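Local structure of salmonella plasmid virulence: SpvB (Salmonella typhimurium, 6P0X) at residues C51-I56 / Y184-E189; A155-P160 / T166-V171; D269-Y274 / I280-L285. The protein probably transfers ADP-ribose from NAD(+) to an arginine of host actin and so blocks filament assembly, an activity of the full-length toxin whose N-terminal domain is described here. All blocks are in the same frame, centred on the assembly; numbering follows the deposited sequence.

How the contacts relate
All three contacts lie within the N-terminal part of the toxin, whose regular structure is nearly all antiparallel strand, joined by long loops. Along the chain, the hairpin of contact 2 is nested inside the long loop closed by contact 1, and contact 3 follows both. The centres of contacts 1 and 2 are about 9 Å apart; strand 165-175 of contact 2 pairs with both 55-58 and 181-188, the strands of contact 1. Contact 3, a separate two-stranded hairpin, is centred about 15 Å from contact 1 and 16 Å from contact 2. Glu189 ties it to contact 1 through Arg284 and the backbone of His283, while Leu157 packs on Ile280. Contacts 1 and 2 contribute to one acrylic acid pocket, contacts 2 and 3 to another.

Contact 1. Residues C51-I56 / Y184-E189; sequences CATMSI and YSYLAE. With AKR (acrylic acid), chain D.
One of the acrylic acid pockets near the middle of the domain is formed partly here, where Thr53 on the approach to strand 55-58 meets two tyrosines from the broken strand 181-188. Thr53 OG1 lies 2.8 Å from Tyr186 OH, at the edge of the phenol ring and near its plane, the two side chains coming from opposite directions. Threonine suits the place because its branches do different work. With OG1 set between the backbone N and the carbonyl carbon (chi1 61°), the hydroxyl lies between phenol and ligand, while CG2 packs 4.1 Å from CD2 of Tyr184.

Strand 165-175 pairs with both 55-58 and 181-188 in this antiparallel architecture, and the phenol reaches back to it: Tyr186 OH is also hydrogen-bonded to Val171 O. A tyrosine can thus bring a polar group into a buried place and still have it satisfied by backbone. Thr53 N donates to the O atom of the acrylic acid at 3.3 Å with an N-H...O angle of 150°, and Thr53 OG1 stands at the same 3.3 Å from that oxygen, a weak contact at best. Leu170, Met208 and Arg209 complete the pocket.

Contact 2. Residues A155-P160 / T166-V171; sequences ARLSDP and TAQWLV
Strands 156-159 and 168-171 run antiparallel, their axes 4.9 Å apart at closest approach, with Leu170 N donating to Ala155 O and Leu157 N to Gln168 O, each at 2.9 Å. Beyond this pair the register slips by one residue: Leu157 O takes a bond of 2.8 Å from Ala167 N and a weak one of 3.4 Å from Gln168 N.

This is a classic beta bulge within the hairpin, Ala167 and Gln168 both facing Leu157 where strand 165-175 turns a corner. Past the bulge, Ser158 and Thr166 form a non-hydrogen-bonded pair whose short side chains share a face, so that Ser158 OG and Thr166 OG1 can bond directly, at 2.7 Å. On the same face, Thr166 CG2, anti to its own backbone N, sits 3.4 Å above the centre of the Trp169 ring, a methyl laid on a broad aromatic face. Arg156 lends its aliphatic part to this group, CG lying 3.8 Å from Trp169 CD1, while its NE bonds to Gly150 O. On the other face Leu157 and Gln168 lie side by side. Leu157 CD2 comes within 3.4 Å of Gln168 OE1, and the extended glutamine sends NE2 on to Tyr276 OH and to a bound acrylic acid.

Contact 3. Residues D269-Y274 / I280-L285; sequences DPFSLY and IRLHRL
Ile280 pairs with Leu273 in an antiparallel beta hairpin, exchanging two backbone bonds: Leu273 N donates to Ile280 O at 2.8 Å and Ile280 N to Leu273 O at 2.9 Å. Their branched aliphatic side chains suit the apolar face of this ladder, where a bound acrylic acid touches both. Arg281, on the opposite face, starts with CG anti to the backbone N (chi1 -172°) and stays extended to NE, which carries its guanidinium alongside Ser272 and Pro270. NH1 donates to Ser272 OG at 2.8 Å, with the oxygen only 7° out of the guanidinium plane, and Pro270 CB lies over one guanidinium face. A water accepts from NH2 at 3.1 Å.

Leu282 returns to the apolar face; its N bonds to Phe271 O at 2.9 Å, its CB lies over the Phe271 ring toward the rim, and CD2 comes 3.9 Å from Phe271 CZ. His283 follows, its ND1 3.7 Å from Pro270 CB, while NE2 is engaged by Arg205. Serine is short enough to serve two charged neighbours, for its OG also bonds to Glu279. The NH1 bond to Ser272 and the salt bridge of NE with Glu200 hold the guanidinium from two of its nitrogens and so fix its rotation, and Glu200 probably balances its charge.

Contact 1. Residues C51-I56 / Y184-E189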
ATOM      1  N   CYS A  51      10.190   0.327  -2.898  1.00 31.83           N
ATOM      2  CA  CYS A  51       9.374  -0.887  -2.872  1.00 34.29           C
ATOM      3  C   CYS A  51       7.947  -0.432  -2.564  1.00 32.08           C
ATOM      4  O   CYS A  51       7.572  -0.275  -1.399  1.00 42.12           O
ATOM      5  CB  CYS A  51       9.874  -1.898  -1.851  1.00 35.30           C
ATOM      6  SG  CYS A  51       8.809  -3.357  -1.707  1.00 35.92           S
ATOM      7  N   ALA A  52       7.182  -0.174  -3.615  1.00 26.06           N
ATOM      8  CA  ALA A  52       5.840   0.364  -3.487  1.00 33.27           C
ATOM      9  C   ALA A  52       4.818  -0.648  -3.985  1.00 33.83           C
ATOM     10  O   ALA A  52       5.096  -1.455  -4.879  1.00 30.43           O
ATOM     11  CB  ALA A  52       5.692   1.678  -4.262  1.00 24.88           C
ATOM     12  N   THR A  53       3.627  -0.596  -3.398  1.00 26.68           N
ATOM     13  CA  THR A  53       2.532  -1.442  -3.832  1.00 26.28           C
ATOM     14  C   THR A  53       1.768  -0.756  -4.963  1.00 32.94           C
ATOM     15  O   THR A  53       1.927   0.439  -5.225  1.00 26.51           O
ATOM     16  CB  THR A  53       1.590  -1.754  -2.664  1.00 34.35           C
ATOM     17  OG1 THR A  53       1.032  -0.534  -2.152  1.00 26.37           O
ATOM     18  CG2 THR A  53       2.334  -2.476  -1.544  1.00 23.11           C
ATOM     19  N   MET A  54       0.930  -1.536  -5.640  1.00 24.27           N
ATOM     20  CA  MET A  54       0.111  -1.007  -6.718  1.00 25.43           C
ATOM     21  C   MET A  54      -0.851   0.051  -6.186  1.00 34.13           C
ATOM     22  O   MET A  54      -1.312  -0.015  -5.042  1.00 26.37           O
ATOM     23  CB  MET A  54      -0.664  -2.143  -7.386  1.00 26.72           C
ATOM     24  CG  MET A  54      -1.539  -1.722  -8.547  1.00 28.32           C
ATOM     25  SD  MET A  54      -2.217  -3.153  -9.403  1.00 33.87           S
ATOM     26  CE  MET A  54      -3.390  -3.738  -8.182  1.00 30.87           C
ATOM     27  N   SER A  55      -1.151   1.042  -7.025  1.00 24.31           N
ATOM     28  CA  SER A  55      -2.029   2.127  -6.614  1.00 22.61           C
ATOM     29  C   SER A  55      -2.704   2.754  -7.825  1.00 24.84           C
ATOM     30  O   SER A  55      -2.245   2.622  -8.964  1.00 23.59           O
ATOM     31  CB  SER A  55      -1.264   3.204  -5.839  1.00 25.61           C
ATOM     32  OG  SER A  55      -0.374   3.896  -6.697  1.00 25.44           O
ATOM     33  N   ILE A  56      -3.809   3.438  -7.555  1.00 20.53           N
ATOM     34  CA  ILE A  56      -4.404   4.395  -8.482  1.00 19.81           C
ATOM     35  C   ILE A  56      -4.086   5.786  -7.947  1.00 27.58           C
ATOM     36  O   ILE A  56      -4.100   6.005  -6.732  1.00 27.33           O
ATOM     37  CB  ILE A  56      -5.925   4.180  -8.624  1.00 19.32           C
ATOM     38  CG1 ILE A  56      -6.241   2.743  -9.056  1.00 20.20           C
ATOM     39  CG2 ILE A  56      -6.519   5.162  -9.614  1.00 18.94           C
ATOM     40  CD1 ILE A  56      -5.547   2.306 -10.334  1.00 21.17           C
ATOM     41  N   TYR A 184      -3.378  -6.019   2.493  1.00 26.05           N
ATOM     42  CA  TYR A 184      -2.317  -5.054   2.751  1.00 24.86           C
ATOM     43  C   TYR A 184      -2.748  -4.104   3.860  1.00 24.91           C
ATOM     44  O   TYR A 184      -3.852  -3.554   3.815  1.00 33.81           O
ATOM     45  CB  TYR A 184      -1.981  -4.263   1.483  1.00 23.34           C
ATOM     46  CG  TYR A 184      -1.507  -5.117   0.329  1.00 30.33           C
ATOM     47  CD1 TYR A 184      -2.416  -5.760  -0.503  1.00 30.35           C
ATOM     48  CD2 TYR A 184      -0.151  -5.285   0.070  1.00 24.25           C
ATOM     49  CE1 TYR A 184      -1.991  -6.541  -1.560  1.00 29.84           C
ATOM     50  CE2 TYR A 184       0.283  -6.072  -0.984  1.00 24.05           C
ATOM     51  CZ  TYR A 184      -0.642  -6.696  -1.794  1.00 30.04           C
ATOM     52  OH  TYR A 184      -0.223  -7.477  -2.847  1.00 29.62           O
ATOM     53  N   SER A 185      -1.878  -3.912   4.850  1.00 25.15           N
ATOM     54  CA  SER A 185      -2.107  -2.971   5.938  1.00 26.46           C
ATOM     55  C   SER A 185      -1.081  -1.846   5.868  1.00 30.65           C
ATOM     56  O   SER A 185       0.098  -2.085   5.586  1.00 35.48           O
ATOM     57  CB  SER A 185      -2.021  -3.658   7.306  1.00 32.81           C
ATOM     58  OG  SER A 185      -2.820  -4.826   7.355  1.00 45.31           O
ATOM     59  N   TYR A 186      -1.530  -0.623   6.132  1.00 27.76           N
ATOM     60  CA  TYR A 186      -0.659   0.542   6.097  1.00 24.38           C
ATOM     61  C   TYR A 186      -0.757   1.305   7.410  1.00 31.24           C
ATOM     62  O   TYR A 186      -1.804   1.326   8.062  1.00 39.31           O
ATOM     63  CB  TYR A 186      -1.009   1.469   4.926  1.00 21.68           C
ATOM     64  CG  TYR A 186      -0.980   0.788   3.574  1.00 25.22           C
ATOM     65  CD1 TYR A 186      -2.115   0.171   3.061  1.00 22.17           C
ATOM     66  CD2 TYR A 186       0.183   0.754   2.816  1.00 23.82           C
ATOM     67  CE1 TYR A 186      -2.095  -0.454   1.826  1.00 20.81           C
ATOM     68  CE2 TYR A 186       0.214   0.131   1.580  1.00 26.73           C
ATOM     69  CZ  TYR A 186      -0.929  -0.471   1.090  1.00 21.67           C
ATOM     70  OH  TYR A 186      -0.904  -1.091  -0.138  1.00 22.23           O
ATOM     71  N   LEU A 187       0.352   1.929   7.788  1.00 34.24           N
ATOM     72  CA  LEU A 187       0.442   2.746   8.989  1.00 28.57           C
ATOM     73  C   LEU A 187       0.495   4.219   8.612  1.00 27.06           C
ATOM     74  O   LEU A 187       1.231   4.604   7.697  1.00 28.70           O
ATOM     75  CB  LEU A 187       1.679   2.375   9.808  1.00 30.31           C
ATOM     76  CG  LEU A 187       1.663   0.997  10.460  1.00 37.95           C
ATOM     77  CD1 LEU A 187       3.037   0.667  11.025  1.00 33.38           C
ATOM     78  CD2 LEU A 187       0.597   0.943  11.545  1.00 29.27           C
ATOM     79  N   ALA A 188      -0.283   5.036   9.317  1.00 26.05           N
ATOM     80  CA  ALA A 188      -0.257   6.477   9.118  1.00 28.46           C
ATOM     81  C   ALA A 188       0.936   7.094   9.837  1.00 28.87           C
ATOM     82  O   ALA A 188       1.260   6.720  10.968  1.00 31.83           O
ATOM     83  CB  ALA A 188      -1.552   7.106   9.627  1.00 25.40           C
ATOM     84  N   GLU A 189       1.583   8.050   9.177  1.00 24.20           N
ATOM     85  CA  GLU A 189       2.687   8.765   9.801  1.00 34.01           C
ATOM     86  C   GLU A 189       2.186   9.560  11.004  1.00 33.37           C
ATOM     87  O   GLU A 189       1.041  10.018  11.042  1.00 36.57           O
ATOM     88  CB  GLU A 189       3.359   9.688   8.780  1.00 29.56           C
ATOM     89  CG  GLU A 189       4.502  10.540   9.327  1.00 39.29           C
ATOM     90  CD  GLU A 189       5.730   9.738   9.692  1.00 39.57           C
ATOM     91  OE1 GLU A 189       6.651   9.650   8.852  1.00 37.85           O
ATOM     92  OE2 GLU A 189       5.777   9.200  10.818  1.00 37.72           O
TER
HETATM   93  CA  AKR D 402       2.767   3.267   0.322  1.00 40.74           C
HETATM   94  CB  AKR D 402       2.905   4.566   0.188  1.00 34.38           C
HETATM   95  C   AKR D 402       3.408   2.330  -0.699  1.00 54.26           C
HETATM   96  O   AKR D 402       2.914   2.218  -1.855  1.00 59.28           O
HETATM   97  OXT AKR D 402       4.432   1.672  -0.379  1.00 57.38           O

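Contact 2. Residues A155-P160 / T166-V171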
ATOM      1  N   ALA A 155      -5.843   2.900   3.767  1.00 29.43           N
ATOM      2  CA  ALA A 155      -5.133   2.629   2.523  1.00 31.78           C
ATOM      3  C   ALA A 155      -5.268   3.770   1.519  1.00 24.92           C
ATOM      4  O   ALA A 155      -5.185   3.544   0.306  1.00 25.64           O
ATOM      5  CB  ALA A 155      -5.618   1.317   1.908  1.00 21.44           C
ATOM      6  N   ARG A 156      -5.465   4.996   2.003  1.00 25.08           N
ATOM      7  CA  ARG A 156      -5.618   6.169   1.152  1.00 22.97           C
ATOM      8  C   ARG A 156      -4.646   7.250   1.594  1.00 29.01           C
ATOM      9  O   ARG A 156      -4.583   7.586   2.781  1.00 31.39           O
ATOM     10  CB  ARG A 156      -7.044   6.716   1.213  1.00 24.32           C
ATOM     11  CG  ARG A 156      -8.017   6.088   0.249  1.00 29.65           C
ATOM     12  CD  ARG A 156      -9.391   6.706   0.435  1.00 27.98           C
ATOM     13  NE  ARG A 156     -10.411   5.675   0.555  1.00 41.42           N
ATOM     14  CZ  ARG A 156     -11.476   5.757   1.342  1.00 40.09           C
ATOM     15  NH1 ARG A 156     -11.669   6.832   2.094  1.00 42.69           N
ATOM     16  NH2 ARG A 156     -12.347   4.760   1.377  1.00 48.00           N
ATOM     17  N   LEU A 157      -3.916   7.808   0.635  1.00 20.88           N
ATOM     18  CA  LEU A 157      -3.060   8.966   0.872  1.00 24.59           C
ATOM     19  C   LEU A 157      -3.927  10.192   0.614  1.00 25.31           C
ATOM     20  O   LEU A 157      -4.220  10.519  -0.536  1.00 25.96           O
ATOM     21  CB  LEU A 157      -1.840   8.922  -0.042  1.00 27.30           C
ATOM     22  CG  LEU A 157      -0.550   9.610   0.398  1.00 40.80           C
ATOM     23  CD1 LEU A 157       0.006   8.921   1.613  1.00 45.72           C
ATOM     24  CD2 LEU A 157       0.471   9.584  -0.724  1.00 47.72           C
ATOM     25  N   SER A 158      -4.363  10.861   1.682  1.00 22.50           N
ATOM     26  CA  SER A 158      -5.374  11.904   1.575  1.00 24.04           C
ATOM     27  C   SER A 158      -4.952  13.164   2.322  1.00 29.49           C
ATOM     28  O   SER A 158      -4.136  13.124   3.248  1.00 27.01           O
ATOM     29  CB  SER A 158      -6.721  11.417   2.118  1.00 23.46           C
ATOM     30  OG  SER A 158      -7.070  10.170   1.547  1.00 31.33           O
ATOM     31  N   ASP A 159      -5.538  14.283   1.905  1.00 23.21           N
ATOM     32  CA  ASP A 159      -5.355  15.562   2.579  1.00 26.45           C
ATOM     33  C   ASP A 159      -5.775  15.433   4.039  1.00 32.71           C
ATOM     34  O   ASP A 159      -6.933  15.081   4.313  1.00 35.57           O
ATOM     35  CB  ASP A 159      -6.180  16.645   1.875  1.00 23.36           C
ATOM     36  CG  ASP A 159      -5.972  18.047   2.461  1.00 27.26           C
ATOM     37  OD1 ASP A 159      -5.391  18.202   3.556  1.00 30.66           O
ATOM     38  OD2 ASP A 159      -6.406  19.015   1.807  1.00 30.89           O
ATOM     39  N   PRO A 160      -4.885  15.703   4.996  1.00 36.27           N
ATOM     40  CA  PRO A 160      -5.278  15.594   6.411  1.00 31.18           C
ATOM     41  C   PRO A 160      -6.421  16.518   6.794  1.00 34.10           C
ATOM     42  O   PRO A 160      -7.161  16.210   7.734  1.00 34.25           O
ATOM     43  CB  PRO A 160      -3.983  15.941   7.157  1.00 31.64           C
ATOM     44  CG  PRO A 160      -2.897  15.581   6.183  1.00 33.22           C
ATOM     45  CD  PRO A 160      -3.448  15.985   4.845  1.00 31.24           C
ATOM     46  N   THR A 166      -8.448  12.481  -1.896  1.00 26.66           N
ATOM     47  CA  THR A 166      -7.474  11.400  -1.937  1.00 25.45           C
ATOM     48  C   THR A 166      -6.607  11.531  -3.181  1.00 28.95           C
ATOM     49  O   THR A 166      -7.122  11.661  -4.296  1.00 27.77           O
ATOM     50  CB  THR A 166      -8.163  10.035  -1.907  1.00 22.97           C
ATOM     51  OG1 THR A 166      -8.722   9.818  -0.608  1.00 27.21           O
ATOM     52  CG2 THR A 166      -7.163   8.922  -2.214  1.00 20.35           C
ATOM     53  N   ALA A 167      -5.293  11.516  -2.977  1.00 22.36           N
ATOM     54  CA  ALA A 167      -4.317  11.554  -4.053  1.00 23.67           C
ATOM     55  C   ALA A 167      -3.928  10.164  -4.533  1.00 22.69           C
ATOM     56  O   ALA A 167      -3.607   9.991  -5.715  1.00 27.54           O
ATOM     57  CB  ALA A 167      -3.063  12.297  -3.589  1.00 23.64           C
ATOM     58  N   GLN A 168      -3.940   9.176  -3.640  1.00 24.65           N
ATOM     59  CA  GLN A 168      -3.501   7.826  -3.961  1.00 22.30           C
ATOM     60  C   GLN A 168      -4.391   6.817  -3.253  1.00 25.00           C
ATOM     61  O   GLN A 168      -4.573   6.894  -2.035  1.00 26.73           O
ATOM     62  CB  GLN A 168      -2.046   7.620  -3.535  1.00 25.90           C
ATOM     63  CG  GLN A 168      -1.031   8.193  -4.493  1.00 28.46           C
ATOM     64  CD  GLN A 168       0.381   7.975  -4.009  1.00 31.28           C
ATOM     65  OE1 GLN A 168       0.616   7.182  -3.097  1.00 29.65           O
ATOM     66  NE2 GLN A 168       1.335   8.682  -4.614  1.00 23.51           N
ATOM     67  N   TRP A 169      -4.952   5.883  -4.019  1.00 18.04           N
ATOM     68  CA  TRP A 169      -5.646   4.719  -3.480  1.00 20.38           C
ATOM     69  C   TRP A 169      -4.690   3.536  -3.583  1.00 21.31           C
ATOM     70  O   TRP A 169      -4.350   3.100  -4.690  1.00 24.61           O
ATOM     71  CB  TRP A 169      -6.943   4.441  -4.235  1.00 18.60           C
ATOM     72  CG  TRP A 169      -7.957   5.546  -4.174  1.00 25.32           C
ATOM     73  CD1 TRP A 169      -9.045   5.617  -3.350  1.00 29.11           C
ATOM     74  CD2 TRP A 169      -7.983   6.735  -4.974  1.00 21.11           C
ATOM     75  NE1 TRP A 169      -9.746   6.775  -3.591  1.00 30.90           N
ATOM     76  CE2 TRP A 169      -9.115   7.478  -4.583  1.00 25.16           C
ATOM     77  CE3 TRP A 169      -7.160   7.242  -5.985  1.00 21.11           C
ATOM     78  CZ2 TRP A 169      -9.442   8.704  -5.164  1.00 24.57           C
ATOM     79  CZ3 TRP A 169      -7.488   8.457  -6.562  1.00 24.18           C
ATOM     80  CH2 TRP A 169      -8.620   9.174  -6.150  1.00 21.63           C
ATOM     81  N   LEU A 170      -4.256   3.026  -2.433  1.00 24.08           N
ATOM     82  CA  LEU A 170      -3.293   1.937  -2.375  1.00 19.86           C
ATOM     83  C   LEU A 170      -4.015   0.597  -2.385  1.00 19.66           C
ATOM     84  O   LEU A 170      -5.088   0.456  -1.788  1.00 21.67           O
ATOM     85  CB  LEU A 170      -2.438   2.059  -1.112  1.00 23.58           C
ATOM     86  CG  LEU A 170      -1.838   3.440  -0.835  1.00 22.08           C
ATOM     87  CD1 LEU A 170      -1.050   3.433   0.461  1.00 23.10           C
ATOM     88  CD2 LEU A 170      -0.953   3.883  -1.988  1.00 18.55           C
ATOM     89  N   VAL A 171      -3.420  -0.390  -3.064  1.00 20.24           N
ATOM     90  CA  VAL A 171      -4.039  -1.709  -3.128  1.00 23.37           C
ATOM     91  C   VAL A 171      -4.209  -2.247  -1.718  1.00 25.86           C
ATOM     92  O   VAL A 171      -3.273  -2.244  -0.906  1.00 27.47           O
ATOM     93  CB  VAL A 171      -3.227  -2.664  -4.018  1.00 25.07           C
ATOM     94  CG1 VAL A 171      -1.812  -2.871  -3.485  1.00 23.86           C
ATOM     95  CG2 VAL A 171      -3.950  -3.999  -4.144  1.00 22.09           C
TER

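Contact 3. Residues D269-Y274 / I280-L285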
ATOM      1  N   ASP A 269      16.933  12.596   8.025  1.00 29.79           N
ATOM      2  CA  ASP A 269      16.712  13.397   6.821  1.00 28.93           C
ATOM      3  C   ASP A 269      15.228  13.475   6.465  1.00 27.49           C
ATOM      4  O   ASP A 269      14.819  13.065   5.373  1.00 26.09           O
ATOM      5  CB  ASP A 269      17.519  12.830   5.654  1.00 28.40           C
ATOM      6  CG  ASP A 269      17.115  11.404   5.291  1.00 34.12           C
ATOM      7  OD1 ASP A 269      16.707  10.636   6.191  1.00 29.66           O
ATOM      8  OD2 ASP A 269      17.189  11.062   4.091  1.00 29.12           O
ATOM      9  N   PRO A 270      14.395  14.027   7.346  1.00 27.97           N
ATOM     10  CA  PRO A 270      12.970  14.127   7.022  1.00 27.48           C
ATOM     11  C   PRO A 270      12.737  15.152   5.923  1.00 26.33           C
ATOM     12  O   PRO A 270      13.488  16.118   5.771  1.00 30.24           O
ATOM     13  CB  PRO A 270      12.333  14.567   8.344  1.00 27.97           C
ATOM     14  CG  PRO A 270      13.412  15.319   9.042  1.00 29.83           C
ATOM     15  CD  PRO A 270      14.738  14.798   8.554  1.00 29.86           C
ATOM     16  N   PHE A 271      11.684  14.927   5.143  1.00 24.95           N
ATOM     17  CA  PHE A 271      11.366  15.828   4.044  1.00 24.54           C
ATOM     18  C   PHE A 271       9.868  15.799   3.787  1.00 29.87           C
ATOM     19  O   PHE A 271       9.155  14.895   4.231  1.00 29.36           O
ATOM     20  CB  PHE A 271      12.139  15.464   2.768  1.00 23.90           C
ATOM     21  CG  PHE A 271      11.782  14.119   2.204  1.00 24.91           C
ATOM     22  CD1 PHE A 271      12.393  12.969   2.678  1.00 22.61           C
ATOM     23  CD2 PHE A 271      10.840  14.003   1.190  1.00 26.60           C
ATOM     24  CE1 PHE A 271      12.068  11.729   2.160  1.00 28.81           C
ATOM     25  CE2 PHE A 271      10.511  12.765   0.664  1.00 22.43           C
ATOM     26  CZ  PHE A 271      11.126  11.626   1.152  1.00 20.53           C
ATOM     27  N   SER A 272       9.401  16.798   3.039  1.00 23.58           N
ATOM     28  CA  SER A 272       7.987  16.937   2.733  1.00 22.93           C
ATOM     29  C   SER A 272       7.774  17.048   1.229  1.00 22.05           C
ATOM     30  O   SER A 272       8.602  17.606   0.504  1.00 23.98           O
ATOM     31  CB  SER A 272       7.393  18.164   3.435  1.00 29.72           C
ATOM     32  OG  SER A 272       7.321  17.956   4.833  1.00 30.70           O
ATOM     33  N   LEU A 273       6.641  16.514   0.779  1.00 21.07           N
ATOM     34  CA  LEU A 273       6.208  16.530  -0.611  1.00 22.12           C
ATOM     35  C   LEU A 273       4.911  17.319  -0.722  1.00 20.54           C
ATOM     36  O   LEU A 273       4.053  17.246   0.167  1.00 27.05           O
ATOM     37  CB  LEU A 273       6.003  15.110  -1.144  1.00 22.79           C
ATOM     38  CG  LEU A 273       7.196  14.168  -0.992  1.00 35.94           C
ATOM     39  CD1 LEU A 273       6.769  12.723  -1.207  1.00 18.17           C
ATOM     40  CD2 LEU A 273       8.305  14.557  -1.967  1.00 19.34           C
ATOM     41  N   TYR A 274       4.770  18.075  -1.817  1.00 24.37           N
ATOM     42  CA  TYR A 274       3.658  19.005  -1.954  1.00 21.21           C
ATOM     43  C   TYR A 274       2.948  18.997  -3.303  1.00 21.72           C
ATOM     44  O   TYR A 274       2.059  19.834  -3.501  1.00 22.06           O
ATOM     45  CB  TYR A 274       4.143  20.441  -1.690  1.00 22.68           C
ATOM     46  CG  TYR A 274       4.725  20.694  -0.320  1.00 27.84           C
ATOM     47  CD1 TYR A 274       3.906  20.971   0.763  1.00 29.06           C
ATOM     48  CD2 TYR A 274       6.099  20.674  -0.116  1.00 24.00           C
ATOM     49  CE1 TYR A 274       4.434  21.216   2.012  1.00 25.41           C
ATOM     50  CE2 TYR A 274       6.639  20.917   1.127  1.00 25.05           C
ATOM     51  CZ  TYR A 274       5.802  21.187   2.189  1.00 28.58           C
ATOM     52  OH  TYR A 274       6.338  21.430   3.434  1.00 27.02           O
ATOM     53  N   ILE A 280       2.892  16.150   2.635  1.00 26.10           N
ATOM     54  CA  ILE A 280       3.138  14.743   2.924  1.00 24.82           C
ATOM     55  C   ILE A 280       4.558  14.669   3.465  1.00 25.08           C
ATOM     56  O   ILE A 280       5.521  14.785   2.703  1.00 23.77           O
ATOM     57  CB  ILE A 280       2.969  13.850   1.691  1.00 21.47           C
ATOM     58  CG1 ILE A 280       1.556  13.988   1.121  1.00 22.19           C
ATOM     59  CG2 ILE A 280       3.278  12.404   2.035  1.00 18.98           C
ATOM     60  CD1 ILE A 280       1.315  13.123  -0.103  1.00 22.72           C
ATOM     61  N   ARG A 281       4.698  14.493   4.774  1.00 24.25           N
ATOM     62  CA  ARG A 281       6.001  14.490   5.424  1.00 22.80           C
ATOM     63  C   ARG A 281       6.407  13.061   5.755  1.00 29.59           C
ATOM     64  O   ARG A 281       5.575  12.250   6.172  1.00 27.43           O
ATOM     65  CB  ARG A 281       5.971  15.345   6.694  1.00 24.47           C
ATOM     66  CG  ARG A 281       7.324  15.560   7.347  1.00 25.56           C
ATOM     67  CD  ARG A 281       7.367  16.898   8.077  1.00 30.28           C
ATOM     68  NE  ARG A 281       8.693  17.216   8.608  1.00 28.51           N
ATOM     69  CZ  ARG A 281       9.693  17.715   7.885  1.00 38.32           C
ATOM     70  NH1 ARG A 281       9.531  17.947   6.587  1.00 27.38           N
ATOM     71  NH2 ARG A 281      10.859  17.978   8.460  1.00 35.70           N
ATOM     72  N   LEU A 282       7.689  12.750   5.559  1.00 22.43           N
ATOM     73  CA  LEU A 282       8.217  11.414   5.814  1.00 25.63           C
ATOM     74  C   LEU A 282       9.245  11.481   6.934  1.00 27.81           C
ATOM     75  O   LEU A 282      10.259  12.178   6.813  1.00 29.99           O
ATOM     76  CB  LEU A 282       8.840  10.806   4.555  1.00 21.28           C
ATOM     77  CG  LEU A 282       7.874  10.129   3.580  1.00 25.96           C
ATOM     78  CD1 LEU A 282       7.181  11.164   2.702  1.00 23.29           C
ATOM     79  CD2 LEU A 282       8.593   9.086   2.736  1.00 24.16           C
ATOM     80  N   HIS A 283       8.985  10.747   8.014  1.00 33.00           N
ATOM     81  CA  HIS A 283       9.903  10.652   9.140  1.00 25.80           C
ATOM     82  C   HIS A 283      10.505   9.265   9.295  1.00 27.58           C
ATOM     83  O   HIS A 283      11.366   9.074  10.159  1.00 35.04           O
ATOM     84  CB  HIS A 283       9.189  11.029  10.446  1.00 27.14           C
ATOM     85  CG  HIS A 283       8.881  12.487  10.580  1.00 29.74           C
ATOM     86  ND1 HIS A 283       9.856  13.438  10.795  1.00 30.56           N
ATOM     87  CD2 HIS A 283       7.703  13.156  10.553  1.00 27.77           C
ATOM     88  CE1 HIS A 283       9.293  14.631  10.886  1.00 32.06           C
ATOM     89  NE2 HIS A 283       7.987  14.488  10.741  1.00 30.35           N
ATOM     90  N   ARG A 284      10.081   8.294   8.492  1.00 28.64           N
ATOM     91  CA  ARG A 284      10.392   6.898   8.751  1.00 26.95           C
ATOM     92  C   ARG A 284      11.272   6.315   7.654  1.00 32.94           C
ATOM     93  O   ARG A 284      11.240   6.755   6.497  1.00 27.56           O
ATOM     94  CB  ARG A 284       9.109   6.060   8.879  1.00 24.71           C
ATOM     95  CG  ARG A 284       8.067   6.652   9.820  1.00 25.23           C
ATOM     96  CD  ARG A 284       8.674   7.064  11.156  1.00 28.39           C
ATOM     97  NE  ARG A 284       7.837   8.049  11.838  1.00 32.80           N
ATOM     98  CZ  ARG A 284       8.106   8.568  13.033  1.00 32.90           C
ATOM     99  NH1 ARG A 284       7.285   9.462  13.569  1.00 31.51           N
ATOM    100  NH2 ARG A 284       9.193   8.192  13.697  1.00 30.60           N
ATOM    101  N   LEU A 285      12.060   5.316   8.047  1.00 30.41           N
ATOM    102  CA  LEU A 285      12.847   4.486   7.148  1.00 29.44           C
ATOM    103  C   LEU A 285      12.548   3.035   7.474  1.00 30.91           C
ATOM    104  O   LEU A 285      12.573   2.645   8.646  1.00 31.77           O
ATOM    105  CB  LEU A 285      14.349   4.732   7.303  1.00 25.70           C
ATOM    106  CG  LEU A 285      15.000   5.933   6.635  1.00 37.63           C
ATOM    107  CD1 LEU A 285      16.320   6.222   7.329  1.00 36.02           C
ATOM    108  CD2 LEU A 285      15.217   5.658   5.157  1.00 28.24           C
TER
HETATM  109  O   HOH W   1      12.816  19.402   6.576  1.00 19.44           O